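Side-chain contacts in 3-Hydroxyacyl-CoA dehydrogenase (Ralstonia eutropha H16, PDB 4PZC), which catalyses the NAD-dependent oxidation of (S)-3-hydroxyacyl-CoA to 3-ketoacyl-CoA, with (S)-3-hydroxybutyryl-CoA the substrate for which it is named: residues A[81-86]-A[106-111]; A[111-116]-A[165-170]; A[183-188]-A[248-253]; A[195-200]-A[229-234]. One frame throughout, in Å; residues are numbered along the deposited sequence.

Contacts 1 and 2 lie in the NAD-binding Rossmann part, contacts 3 and 4 in or beside the helical C-terminal part. The first two have centres about 11 Å apart, share Asn111 and reach one sheet, in which parallel strands 85-88 and 113-117 are neighbours. Contact 3 uses the connection from strand 177-182, at the end of that sheet, to helix 189-205. Contact 4 is nested inside the loop that contact 3 closes, with centres about 18 Å apart, and both touch the second subunit. Contacts 1 and 4 lie farthest apart, about 40 Å between centres, on opposite sides of the chain's centre, so the series runs from nucleotide-binding fold to dimer-forming helices.

Contact 1. Residues A[81-86]-A[106-111]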
loop_
_atom_site.group_PDB
_atom_site.type_symbol
_atom_site.label_atom_id
_atom_site.label_comp_id
_atom_site.label_asym_id
_atom_site.label_seq_id
_atom_site.Cartn_x
_atom_site.Cartn_y
_atom_site.Cartn_z
ATOM N N LYS A 81 -4.843 -22.247 35.279
ATOM C CA LYS A 81 -4.989 -21.616 36.592
ATOM C C LYS A 81 -3.654 -20.966 37.014
ATOM O O LYS A 81 -3.646 -19.930 37.677
ATOM C CB LYS A 81 -5.441 -22.615 37.665
ATOM C CG LYS A 81 -6.885 -23.108 37.562
ATOM C CD LYS A 81 -7.323 -23.862 38.830
ATOM C CE LYS A 81 -8.551 -24.740 38.620
ATOM N NZ LYS A 81 -9.808 -23.993 38.891
ATOM N N ALA A 82 -2.526 -21.552 36.612
ATOM C CA ALA A 82 -1.205 -20.986 36.954
ATOM C C ALA A 82 -0.859 -19.698 36.182
ATOM O O ALA A 82 0.278 -19.234 36.251
ATOM C CB ALA A 82 -0.116 -22.026 36.718
ATOM N N THR A 83 -1.827 -19.111 35.475
ATOM C CA THR A 83 -1.541 -18.114 34.457
ATOM C C THR A 83 -2.194 -16.788 34.777
ATOM O O THR A 83 -3.277 -16.754 35.355
ATOM C CB THR A 83 -2.057 -18.590 33.091
ATOM O OG1 THR A 83 -3.460 -18.854 33.172
ATOM C CG2 THR A 83 -1.344 -19.865 32.671
ATOM N N ASP A 84 -1.527 -15.701 34.382
ATOM C CA ASP A 84 -2.031 -14.327 34.569
ATOM C C ASP A 84 -3.080 -13.970 33.508
ATOM O O ASP A 84 -3.998 -13.206 33.772
ATOM C CB ASP A 84 -0.878 -13.303 34.516
ATOM C CG ASP A 84 0.280 -13.655 35.467
ATOM O OD1 ASP A 84 0.036 -14.169 36.580
ATOM O OD2 ASP A 84 1.449 -13.421 35.094
ATOM N N ILE A 85 -2.941 -14.546 32.316
ATOM C CA ILE A 85 -3.779 -14.219 31.161
ATOM C C ILE A 85 -3.682 -15.334 30.105
ATOM O O ILE A 85 -2.633 -15.989 29.973
ATOM C CB ILE A 85 -3.327 -12.886 30.530
ATOM C CG1 ILE A 85 -3.909 -12.710 29.123
ATOM C CG2 ILE A 85 -1.807 -12.835 30.430
ATOM C CD1 ILE A 85 -3.746 -11.318 28.555
ATOM N N VAL A 86 -4.761 -15.528 29.345
ATOM C CA VAL A 86 -4.829 -16.591 28.345
ATOM C C VAL A 86 -5.165 -16.079 26.932
ATOM O O VAL A 86 -6.144 -15.351 26.728
ATOM C CB VAL A 86 -5.869 -17.647 28.755
ATOM C CG1 VAL A 86 -5.629 -18.955 28.004
ATOM C CG2 VAL A 86 -5.817 -17.882 30.261
ATOM N N GLY A 106 -14.208 -21.056 32.164
ATOM C CA GLY A 106 -14.401 -22.105 33.190
ATOM C C GLY A 106 -13.243 -22.333 34.158
ATOM O O GLY A 106 -13.456 -22.448 35.352
ATOM N N ILE A 107 -12.015 -22.380 33.659
ATOM C CA ILE A 107 -10.860 -22.648 34.515
ATOM C C ILE A 107 -10.417 -21.399 35.305
ATOM O O ILE A 107 -10.491 -21.384 36.525
ATOM C CB ILE A 107 -9.679 -23.260 33.707
ATOM C CG1 ILE A 107 -9.947 -24.729 33.348
ATOM C CG2 ILE A 107 -8.390 -23.217 34.508
ATOM C CD1 ILE A 107 -11.174 -24.972 32.501
ATOM N N VAL A 108 -9.965 -20.360 34.610
ATOM C CA VAL A 108 -9.269 -19.231 35.256
ATOM C C VAL A 108 -10.124 -18.364 36.182
ATOM O O VAL A 108 -11.363 -18.348 36.082
ATOM C CB VAL A 108 -8.599 -18.307 34.206
ATOM C CG1 VAL A 108 -7.617 -19.097 33.342
ATOM C CG2 VAL A 108 -9.637 -17.572 33.352
ATOM N N GLY A 109 -9.430 -17.628 37.062
ATOM C CA GLY A 109 -10.054 -16.719 38.036
ATOM C C GLY A 109 -10.675 -15.460 37.426
ATOM O O GLY A 109 -10.284 -15.011 36.331
ATOM N N GLU A 110 -11.643 -14.894 38.156
ATOM C CA GLU A 110 -12.411 -13.712 37.723
ATOM C C GLU A 110 -11.575 -12.516 37.239
ATOM O O GLU A 110 -12.020 -11.764 36.360
ATOM C CB GLU A 110 -13.352 -13.230 38.842
ATOM C CG GLU A 110 -14.806 -13.666 38.674
ATOM C CD GLU A 110 -15.808 -12.697 39.309
ATOM O OE1 GLU A 110 -15.635 -12.326 40.494
ATOM O OE2 GLU A 110 -16.781 -12.313 38.622
ATOM N N ASN A 111 -10.390 -12.330 37.822
ATOM C CA ASN A 111 -9.504 -11.239 37.422
ATOM C C ASN A 111 -8.379 -11.654 36.477
ATOM O O ASN A 111 -7.430 -10.894 36.277
ATOM C CB ASN A 111 -8.937 -10.507 38.653
ATOM C CG ASN A 111 -9.736 -9.257 39.000
ATOM O OD1 ASN A 111 -10.786 -9.342 39.643
ATOM N ND2 ASN A 111 -9.252 -8.089 38.558
#
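Val86 against Val108, and Lys81 against Ile107, form a partly buried, mainly apolar contact where helix 94-107 ends beside the turn leading into strand 85-88. At the inner end Val86 CG2 lies 3.8 Å from Val108 CG1, and the two side chains meet at a slant. Val108 CG1 stands anti to its carbonyl carbon (chi1 -57°), which presents that methyl to the strand; Thr83 OG1 comes beside the same methyl at 4.2 Å. The outer end is made by the lysine stem, which runs crosswise to Ile107: Lys81 CG lies 3.4 Å from Ile107 CG2, the branch set anti to the isoleucine's backbone N. A bend at the last torsion of Lys81 carries its ammonium back toward the helix end, but NZ, 3.6 Å from Ile107 O, is too far to count as hydrogen-bonded. Val108 is the first residue to leave helical geometry, which places the contact at the helix's C-terminal end. Val86 is also tied through its backbone to Ile113 and Ala115. The contact joins the lead-in to strand 85-88 with the end of helix 94-107, elements of a beta-alpha-beta crossover, completed by strand 113-117, of the kind that builds the Rossmann fold.

Contact 2. Residues A[111-116]-A[165-170]; sequences NVIIAS and AAVEAL
Ile113 reaches from strand 113-117 onto helix 161-173, its CD1 methyl lying 3.8 Å from Ala166 CB. The same side chain meets Val167 through two of its methyls: Ile113 CG2 and Ile113 CD1 are each 4.1 Å from Val167 CG2. That valine methyl thus faces both isoleucine methyls at equal distance. On the isoleucine, CG1 is anti to the carbonyl carbon (chi1 -65°) and the chain continues extended to CD1 (chi2 164°), which sends the delta methyl straight out to the helix while CG2 stays nearer the strand. With chi1 of Val167 at -179°, its CG2 lies anti to the carbonyl carbon and is the branch that meets the isoleucine.

Ile113 and Val167 are buried and both also touch Ile85 on the neighbouring strand, so one patch of aliphatic side chains spans two strands and the helix. Alternation along the strand places Ile114 on the other face of the sheet, where it packs on Leu101 and Ile104 of helix 94-107. Helices thus cover both faces of a central sheet, as in the three-layer alpha/beta/alpha sandwich of Rossmann domains. Ala115 points the same way as Ile113, but Ala115 CB stays 5.4 Å from Val167 CG1, too far for close packing; it touches Ile137 and Met139 of strand 136-141 instead. The helical turn carrying the contact is closed by Leu170 N bonding to Ala166 O at 2.8 Å. The side chain of Val167 is about 11 Å from that of His140, a residue predicted to be important for catalysis.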
loop_
_atom_site.group_PDB
_atom_site.type_symbol
_atom_site.label_atom_id
_atom_site.label_comp_id
_atom_site.label_asym_id
_atom_site.label_seq_id
_atom_site.Cartn_x
_atom_site.Cartn_y
_atom_site.Cartn_z
ATOM N N ASN A 111 -10.390 -12.330 37.822
ATOM C CA ASN A 111 -9.504 -11.239 37.422
ATOM C C ASN A 111 -8.379 -11.654 36.477
ATOM O O ASN A 111 -7.430 -10.894 36.277
ATOM C CB ASN A 111 -8.937 -10.507 38.653
ATOM C CG ASN A 111 -9.736 -9.257 39.000
ATOM O OD1 ASN A 111 -10.786 -9.342 39.643
ATOM N ND2 ASN A 111 -9.252 -8.089 38.558
ATOM N N VAL A 112 -8.491 -12.839 35.886
ATOM C CA VAL A 112 -7.562 -13.265 34.840
ATOM C C VAL A 112 -8.160 -12.907 33.458
ATOM O O VAL A 112 -9.323 -13.180 33.175
ATOM C CB VAL A 112 -7.208 -14.780 34.981
ATOM C CG1 VAL A 112 -6.692 -15.373 33.670
ATOM C CG2 VAL A 112 -6.189 -14.990 36.110
ATOM N N ILE A 113 -7.335 -12.287 32.612
ATOM C CA ILE A 113 -7.744 -11.781 31.298
ATOM C C ILE A 113 -7.709 -12.863 30.240
ATOM O O ILE A 113 -6.744 -13.596 30.141
ATOM C CB ILE A 113 -6.789 -10.667 30.816
ATOM C CG1 ILE A 113 -6.899 -9.442 31.735
ATOM C CG2 ILE A 113 -7.044 -10.300 29.347
ATOM C CD1 ILE A 113 -5.748 -8.466 31.594
ATOM N N ILE A 114 -8.762 -12.925 29.442
ATOM C CA ILE A 114 -8.840 -13.807 28.295
ATOM C C ILE A 114 -8.789 -12.956 27.025
ATOM O O ILE A 114 -9.667 -12.122 26.780
ATOM C CB ILE A 114 -10.157 -14.611 28.306
ATOM C CG1 ILE A 114 -10.279 -15.439 29.605
ATOM C CG2 ILE A 114 -10.248 -15.490 27.062
ATOM C CD1 ILE A 114 -11.676 -15.984 29.905
ATOM N N ALA A 115 -7.751 -13.162 26.227
ATOM C CA ALA A 115 -7.616 -12.512 24.934
ATOM C C ALA A 115 -7.806 -13.563 23.866
ATOM O O ALA A 115 -7.496 -14.724 24.099
ATOM C CB ALA A 115 -6.247 -11.880 24.800
ATOM N N SER A 116 -8.326 -13.164 22.708
ATOM C CA SER A 116 -8.405 -14.059 21.539
ATOM C C SER A 116 -7.772 -13.450 20.299
ATOM O O SER A 116 -8.113 -12.344 19.909
ATOM C CB SER A 116 -9.843 -14.418 21.214
ATOM O OG SER A 116 -9.859 -15.416 20.212
ATOM N N ALA A 165 -4.888 -1.595 29.223
ATOM C CA ALA A 165 -3.516 -1.142 29.532
ATOM C C ALA A 165 -2.580 -2.307 29.872
ATOM O O ALA A 165 -1.404 -2.338 29.470
ATOM C CB ALA A 165 -3.524 -0.117 30.650
ATOM N N ALA A 166 -3.129 -3.263 30.610
ATOM C CA ALA A 166 -2.443 -4.515 30.930
ATOM C C ALA A 166 -1.920 -5.129 29.670
ATOM O O ALA A 166 -0.711 -5.337 29.510
ATOM C CB ALA A 166 -3.405 -5.486 31.599
ATOM N N VAL A 167 -2.851 -5.371 28.757
ATOM C CA VAL A 167 -2.539 -6.048 27.515
ATOM C C VAL A 167 -1.699 -5.151 26.605
ATOM O O VAL A 167 -0.844 -5.636 25.872
ATOM C CB VAL A 167 -3.820 -6.515 26.811
ATOM C CG1 VAL A 167 -3.486 -7.245 25.514
ATOM C CG2 VAL A 167 -4.605 -7.426 27.744
ATOM N N GLU A 168 -1.932 -3.847 26.680
ATOM C CA GLU A 168 -1.115 -2.879 25.955
ATOM C C GLU A 168 0.361 -2.977 26.362
ATOM O O GLU A 168 1.260 -3.088 25.506
ATOM C CB GLU A 168 -1.634 -1.458 26.191
ATOM C CG GLU A 168 -0.738 -0.378 25.598
ATOM C CD GLU A 168 -1.447 0.950 25.347
ATOM O OE1 GLU A 168 -2.269 1.398 26.186
ATOM O OE2 GLU A 168 -1.165 1.556 24.290
ATOM N N ALA A 169 0.606 -2.937 27.670
ATOM C CA ALA A 169 1.976 -2.998 28.183
ATOM C C ALA A 169 2.599 -4.402 27.991
ATOM O O ALA A 169 3.811 -4.540 27.734
ATOM C CB ALA A 169 1.996 -2.589 29.642
ATOM N N LEU A 170 1.755 -5.431 28.102
ATOM C CA LEU A 170 2.187 -6.793 27.855
ATOM C C LEU A 170 2.857 -6.875 26.489
ATOM O O LEU A 170 3.859 -7.564 26.312
ATOM C CB LEU A 170 0.998 -7.755 27.921
ATOM C CG LEU A 170 1.197 -9.093 27.192
ATOM C CD1 LEU A 170 2.232 -9.956 27.893
ATOM C CD2 LEU A 170 -0.111 -9.851 27.058
#

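Contact 3. Residues A[183-188]-A[248-253]; sequences NSPGFV and YTEFAD
Ser184 to Phe187 form a type II beta turn, closed by Phe187 N bonding to Ser184 O at 2.7 Å, with Pro185 at its second position and Gly186, of positive phi, at its third. Pro185, pointing toward the last turn of helix 237-251, gives the largest share of the contact. Its ring meets both Glu250 and Phe251. Pro185 CG lies over a face of the Phe251 ring, 4.1 Å from the centroid and 15° off the normal, a CH-pi contact displaced toward the rim. The neighbouring ring carbons extend the overlap: Pro185 CD is 3.7 Å from Phe251 CZ, and Pro185 CB is 3.7 Å from Phe251 CE2. Phe251 has CG anti to its carbonyl carbon (chi1 -76°), which brings the ring to the proline although the CB does not aim at the turn.

Glu250 touches with the base of its side chain, CB lying 3.3 Å from Pro185 CG; a bend at chi2 leads the carboxylate off elsewhere. Ser184 OG approaches Phe251 CZ obliquely at 3.7 Å, and Ser184 also packs on Leu208 of the second subunit. Phe251 has a further aromatic neighbour in Tyr256, the two ring planes meeting at about 25°. Segment 183-188 leads from the last strand of the NAD-binding sheet into the helical C-terminal domain, and this near-surface contact packs that inter-domain connection on the end of helix 237-251. The buried Phe187 packs on strands 150-155 and 177-182, and helix 189-205 begins directly after Val188.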
loop_
_atom_site.group_PDB
_atom_site.type_symbol
_atom_site.label_atom_id
_atom_site.label_comp_id
_atom_site.label_asym_id
_atom_site.label_seq_id
_atom_site.Cartn_x
_atom_site.Cartn_y
_atom_site.Cartn_z
ATOM N N ASN A 183 -13.170 -2.543 18.002
ATOM C CA ASN A 183 -13.731 -3.618 17.217
ATOM C C ASN A 183 -14.604 -3.139 16.049
ATOM O O ASN A 183 -15.591 -2.394 16.250
ATOM C CB ASN A 183 -14.559 -4.535 18.106
ATOM C CG ASN A 183 -14.945 -5.803 17.402
ATOM O OD1 ASN A 183 -14.078 -6.533 16.904
ATOM N ND2 ASN A 183 -16.257 -6.070 17.321
ATOM N N SER A 184 -14.226 -3.603 14.847
ATOM C CA SER A 184 -14.869 -3.248 13.579
ATOM C C SER A 184 -14.340 -4.185 12.485
ATOM O O SER A 184 -13.176 -4.626 12.522
ATOM C CB SER A 184 -14.564 -1.792 13.199
ATOM O OG SER A 184 -14.956 -1.438 11.871
ATOM N N PRO A 185 -15.180 -4.480 11.486
ATOM C CA PRO A 185 -14.734 -5.406 10.492
ATOM C C PRO A 185 -13.327 -5.050 9.936
ATOM O O PRO A 185 -13.073 -3.886 9.613
ATOM C CB PRO A 185 -15.826 -5.276 9.446
ATOM C CG PRO A 185 -17.042 -4.986 10.250
ATOM C CD PRO A 185 -16.523 -3.966 11.175
ATOM N N GLY A 186 -12.421 -6.043 9.880
ATOM C CA GLY A 186 -11.044 -5.829 9.441
ATOM C C GLY A 186 -10.188 -4.902 10.308
ATOM O O GLY A 186 -9.040 -4.600 9.990
ATOM N N PHE A 187 -10.722 -4.435 11.412
ATOM C CA PHE A 187 -9.908 -3.640 12.307
ATOM C C PHE A 187 -9.213 -2.554 11.499
ATOM O O PHE A 187 -9.877 -1.821 10.782
ATOM C CB PHE A 187 -8.956 -4.555 13.082
ATOM C CG PHE A 187 -9.639 -5.789 13.612
ATOM C CD1 PHE A 187 -10.940 -5.713 14.114
ATOM C CD2 PHE A 187 -9.006 -7.033 13.576
ATOM C CE1 PHE A 187 -11.590 -6.844 14.566
ATOM C CE2 PHE A 187 -9.655 -8.171 14.027
ATOM C CZ PHE A 187 -10.944 -8.079 14.520
ATOM N N VAL A 188 -7.904 -2.435 11.594
ATOM C CA VAL A 188 -7.230 -1.375 10.900
ATOM C C VAL A 188 -6.490 -1.936 9.702
ATOM O O VAL A 188 -6.740 -1.507 8.568
ATOM C CB VAL A 188 -6.292 -0.592 11.855
ATOM C CG1 VAL A 188 -5.136 0.060 11.118
ATOM C CG2 VAL A 188 -7.075 0.485 12.602
ATOM N N TYR A 248 -18.187 -6.664 3.188
ATOM C CA TYR A 248 -19.521 -6.463 2.558
ATOM C C TYR A 248 -20.657 -6.914 3.481
ATOM O O TYR A 248 -21.685 -6.255 3.618
ATOM C CB TYR A 248 -19.612 -7.186 1.169
ATOM C CG TYR A 248 -20.997 -7.170 0.508
ATOM C CD1 TYR A 248 -21.631 -5.972 0.211
ATOM C CD2 TYR A 248 -21.667 -8.356 0.189
ATOM C CE1 TYR A 248 -22.903 -5.944 -0.369
ATOM C CE2 TYR A 248 -22.937 -8.334 -0.397
ATOM C CZ TYR A 248 -23.561 -7.128 -0.673
ATOM O OH TYR A 248 -24.819 -7.098 -1.256
ATOM N N THR A 249 -20.460 -8.030 4.137
ATOM C CA THR A 249 -21.526 -8.599 4.919
ATOM C C THR A 249 -21.691 -7.865 6.233
ATOM O O THR A 249 -22.804 -7.603 6.620
ATOM C CB THR A 249 -21.312 -10.111 5.129
ATOM O OG1 THR A 249 -21.144 -10.716 3.852
ATOM C CG2 THR A 249 -22.530 -10.750 5.783
ATOM N N GLU A 250 -20.587 -7.525 6.908
ATOM C CA GLU A 250 -20.656 -6.862 8.230
ATOM C C GLU A 250 -21.040 -5.390 8.076
ATOM O O GLU A 250 -21.944 -4.940 8.746
ATOM C CB GLU A 250 -19.351 -7.025 9.038
ATOM C CG GLU A 250 -18.968 -8.469 9.439
ATOM C CD GLU A 250 -20.072 -9.254 10.177
ATOM O OE1 GLU A 250 -20.968 -8.612 10.790
ATOM O OE2 GLU A 250 -20.052 -10.521 10.144
ATOM N N PHE A 251 -20.408 -4.675 7.148
ATOM C CA PHE A 251 -20.798 -3.293 6.825
ATOM C C PHE A 251 -22.105 -3.145 6.075
ATOM O O PHE A 251 -22.709 -2.042 6.121
ATOM C CB PHE A 251 -19.717 -2.578 6.031
ATOM C CG PHE A 251 -18.571 -2.166 6.868
ATOM C CD1 PHE A 251 -18.783 -1.377 7.991
ATOM C CD2 PHE A 251 -17.275 -2.576 6.558
ATOM C CE1 PHE A 251 -17.722 -1.005 8.787
ATOM C CE2 PHE A 251 -16.203 -2.206 7.347
ATOM C CZ PHE A 251 -16.429 -1.422 8.471
ATOM N N ALA A 252 -22.520 -4.234 5.413
ATOM C CA ALA A 252 -23.722 -4.254 4.577
ATOM C C ALA A 252 -23.657 -3.176 3.525
ATOM O O ALA A 252 -24.631 -2.446 3.351
ATOM C CB ALA A 252 -24.990 -4.093 5.410
ATOM N N ASP A 253 -22.525 -3.102 2.816
ATOM C CA ASP A 253 -22.220 -1.991 1.895
ATOM C C ASP A 253 -21.424 -2.480 0.655
ATOM O O ASP A 253 -20.287 -2.929 0.791
ATOM C CB ASP A 253 -21.456 -0.926 2.688
ATOM C CG ASP A 253 -21.191 0.359 1.922
ATOM O OD1 ASP A 253 -21.546 0.569 0.729
ATOM O OD2 ASP A 253 -20.578 1.202 2.596
#

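Contact 4. Residues A[195-200]-A[229-234]; sequences PMINEA and LALADM
Ile197, Leu229 and Ala200 give up the most surface where helix 189-205 packs on helix 228-235, the local axes approaching to 9.8 Å at 116° between their directions. Ile197 points its CB toward the other helix and spreads its two branches over it. With chi1 at -53°, CG1 is anti to the carbonyl carbon and CG2 anti to the backbone N, and the branches diverge toward Leu231 and Ala232. Ile197 CG2 lies 3.8 Å from Ala232 CB, while Ile197 CD1, carried by CG1, meets Leu231 CD2 at 3.9 Å. The isoleucine and Leu231 side chains cross at about a right angle, so they touch at single methyls and do not lie alongside each other.

One turn further along, Ala200 takes a single methyl from Leu229: Ala200 CB and Leu229 CD2 are 3.7 Å apart. The CB of Leu229 does not aim at helix 189-205, but its isobutyl end comes round to it. The backbones also come nearest here, with the CA atoms of Ala200 and Leu229 6.9 Å apart. Both Ile197 and Ala200 also touch Pro228, at the start of helix 228-235, and Met240 of helix 237-251 adds to the surroundings of Ile197. Asp215 accepts hydrogen bonds from the backbone N atoms of Leu229 and Ala230. Glu199, directed elsewhere, forms salt bridges to Lys255 and Arg191 of the second subunit. Such crossed apolar helix packing, with another helix surface given to the partner, is characteristic of the all-helical C-terminal, dimer-forming domain of 3-hydroxyacyl-CoA dehydrogenases.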
loop_
_atom_site.group_PDB
_atom_site.type_symbol
_atom_site.label_atom_id
_atom_site.label_comp_id
_atom_site.label_asym_id
_atom_site.label_seq_id
_atom_site.Cartn_x
_atom_site.Cartn_y
_atom_site.Cartn_z
ATOM N N PRO A 195 -9.018 -4.040 0.859
ATOM C CA PRO A 195 -9.820 -3.495 -0.266
ATOM C C PRO A 195 -8.961 -2.921 -1.371
ATOM O O PRO A 195 -9.379 -2.870 -2.544
ATOM C CB PRO A 195 -10.708 -2.442 0.390
ATOM C CG PRO A 195 -10.835 -2.898 1.807
ATOM C CD PRO A 195 -9.527 -3.582 2.165
ATOM N N MET A 196 -7.747 -2.520 -1.007
ATOM C CA MET A 196 -6.771 -2.079 -2.002
ATOM C C MET A 196 -6.438 -3.242 -2.920
ATOM O O MET A 196 -6.446 -3.073 -4.130
ATOM C CB MET A 196 -5.495 -1.592 -1.353
ATOM C CG MET A 196 -4.548 -0.961 -2.340
ATOM S SD MET A 196 -2.872 -0.949 -1.683
ATOM C CE MET A 196 -2.342 -2.561 -2.253
ATOM N N ILE A 197 -6.171 -4.407 -2.323
ATOM C CA ILE A 197 -5.885 -5.616 -3.077
ATOM C C ILE A 197 -7.058 -5.934 -4.008
ATOM O O ILE A 197 -6.884 -6.138 -5.214
ATOM C CB ILE A 197 -5.691 -6.848 -2.184
ATOM C CG1 ILE A 197 -4.636 -6.618 -1.076
ATOM C CG2 ILE A 197 -5.335 -8.044 -3.060
ATOM C CD1 ILE A 197 -3.267 -6.269 -1.609
ATOM N N ASN A 198 -8.256 -5.966 -3.451
ATOM C CA ASN A 198 -9.456 -6.011 -4.271
ATOM C C ASN A 198 -9.497 -5.053 -5.473
ATOM O O ASN A 198 -9.875 -5.448 -6.606
ATOM C CB ASN A 198 -10.671 -5.687 -3.431
ATOM C CG ASN A 198 -11.874 -6.396 -3.926
ATOM O OD1 ASN A 198 -12.941 -5.817 -4.068
ATOM N ND2 ASN A 198 -11.701 -7.703 -4.197
ATOM N N GLU A 199 -9.143 -3.780 -5.239
ATOM C CA GLU A 199 -9.188 -2.826 -6.350
ATOM C C GLU A 199 -8.283 -3.298 -7.459
ATOM O O GLU A 199 -8.620 -3.153 -8.612
ATOM C CB GLU A 199 -8.803 -1.405 -5.943
ATOM C CG GLU A 199 -9.390 -0.355 -6.885
ATOM C CD GLU A 199 -10.916 -0.282 -6.832
ATOM O OE1 GLU A 199 -11.503 -0.779 -5.853
ATOM O OE2 GLU A 199 -11.532 0.281 -7.769
ATOM N N ALA A 200 -7.125 -3.846 -7.098
ATOM C CA ALA A 200 -6.218 -4.408 -8.076
ATOM C C ALA A 200 -6.934 -5.446 -8.907
ATOM O O ALA A 200 -6.860 -5.399 -10.130
ATOM C CB ALA A 200 -5.002 -5.028 -7.427
ATOM N N LEU A 229 -1.125 -8.053 -6.362
ATOM C CA LEU A 229 -1.543 -9.321 -6.970
ATOM C C LEU A 229 -0.652 -10.471 -6.477
ATOM O O LEU A 229 -1.145 -11.496 -5.963
ATOM C CB LEU A 229 -1.550 -9.232 -8.496
ATOM C CG LEU A 229 -2.485 -8.162 -9.077
ATOM C CD1 LEU A 229 -2.403 -8.164 -10.592
ATOM C CD2 LEU A 229 -3.936 -8.337 -8.636
ATOM N N ALA A 230 0.653 -10.263 -6.597
ATOM C CA ALA A 230 1.643 -11.149 -5.972
ATOM C C ALA A 230 1.322 -11.347 -4.486
ATOM O O ALA A 230 1.347 -12.470 -3.956
ATOM C CB ALA A 230 3.046 -10.548 -6.107
ATOM N N LEU A 231 1.038 -10.232 -3.817
ATOM C CA LEU A 231 0.713 -10.264 -2.406
ATOM C C LEU A 231 -0.479 -11.162 -2.151
ATOM O O LEU A 231 -0.482 -11.936 -1.176
ATOM C CB LEU A 231 0.396 -8.867 -1.887
ATOM C CG LEU A 231 0.299 -8.767 -0.366
ATOM C CD1 LEU A 231 1.528 -9.383 0.294
ATOM C CD2 LEU A 231 0.135 -7.310 0.053
ATOM N N ALA A 232 -1.480 -11.059 -3.029
ATOM C CA ALA A 232 -2.695 -11.825 -2.874
ATOM C C ALA A 232 -2.410 -13.323 -3.006
ATOM O O ALA A 232 -3.009 -14.139 -2.295
ATOM C CB ALA A 232 -3.717 -11.385 -3.884
ATOM N N ASP A 233 -1.475 -13.663 -3.897
ATOM C CA ASP A 233 -1.092 -15.055 -4.148
ATOM C C ASP A 233 -0.460 -15.707 -2.922
ATOM O O ASP A 233 -0.634 -16.922 -2.710
ATOM C CB ASP A 233 -0.165 -15.173 -5.380
ATOM C CG ASP A 233 -0.929 -15.190 -6.703
ATOM O OD1 ASP A 233 -2.182 -15.160 -6.668
ATOM O OD2 ASP A 233 -0.288 -15.253 -7.779
ATOM N N MET A 234 0.239 -14.896 -2.115
ATOM C CA MET A 234 0.848 -15.353 -0.854
ATOM C C MET A 234 -0.151 -15.450 0.281
ATOM O O MET A 234 -0.097 -16.346 1.089
ATOM C CB MET A 234 1.929 -14.383 -0.414
ATOM C CG MET A 234 3.031 -14.209 -1.426
ATOM S SD MET A 234 4.048 -12.756 -1.101
ATOM C CE MET A 234 5.432 -13.161 -2.188
#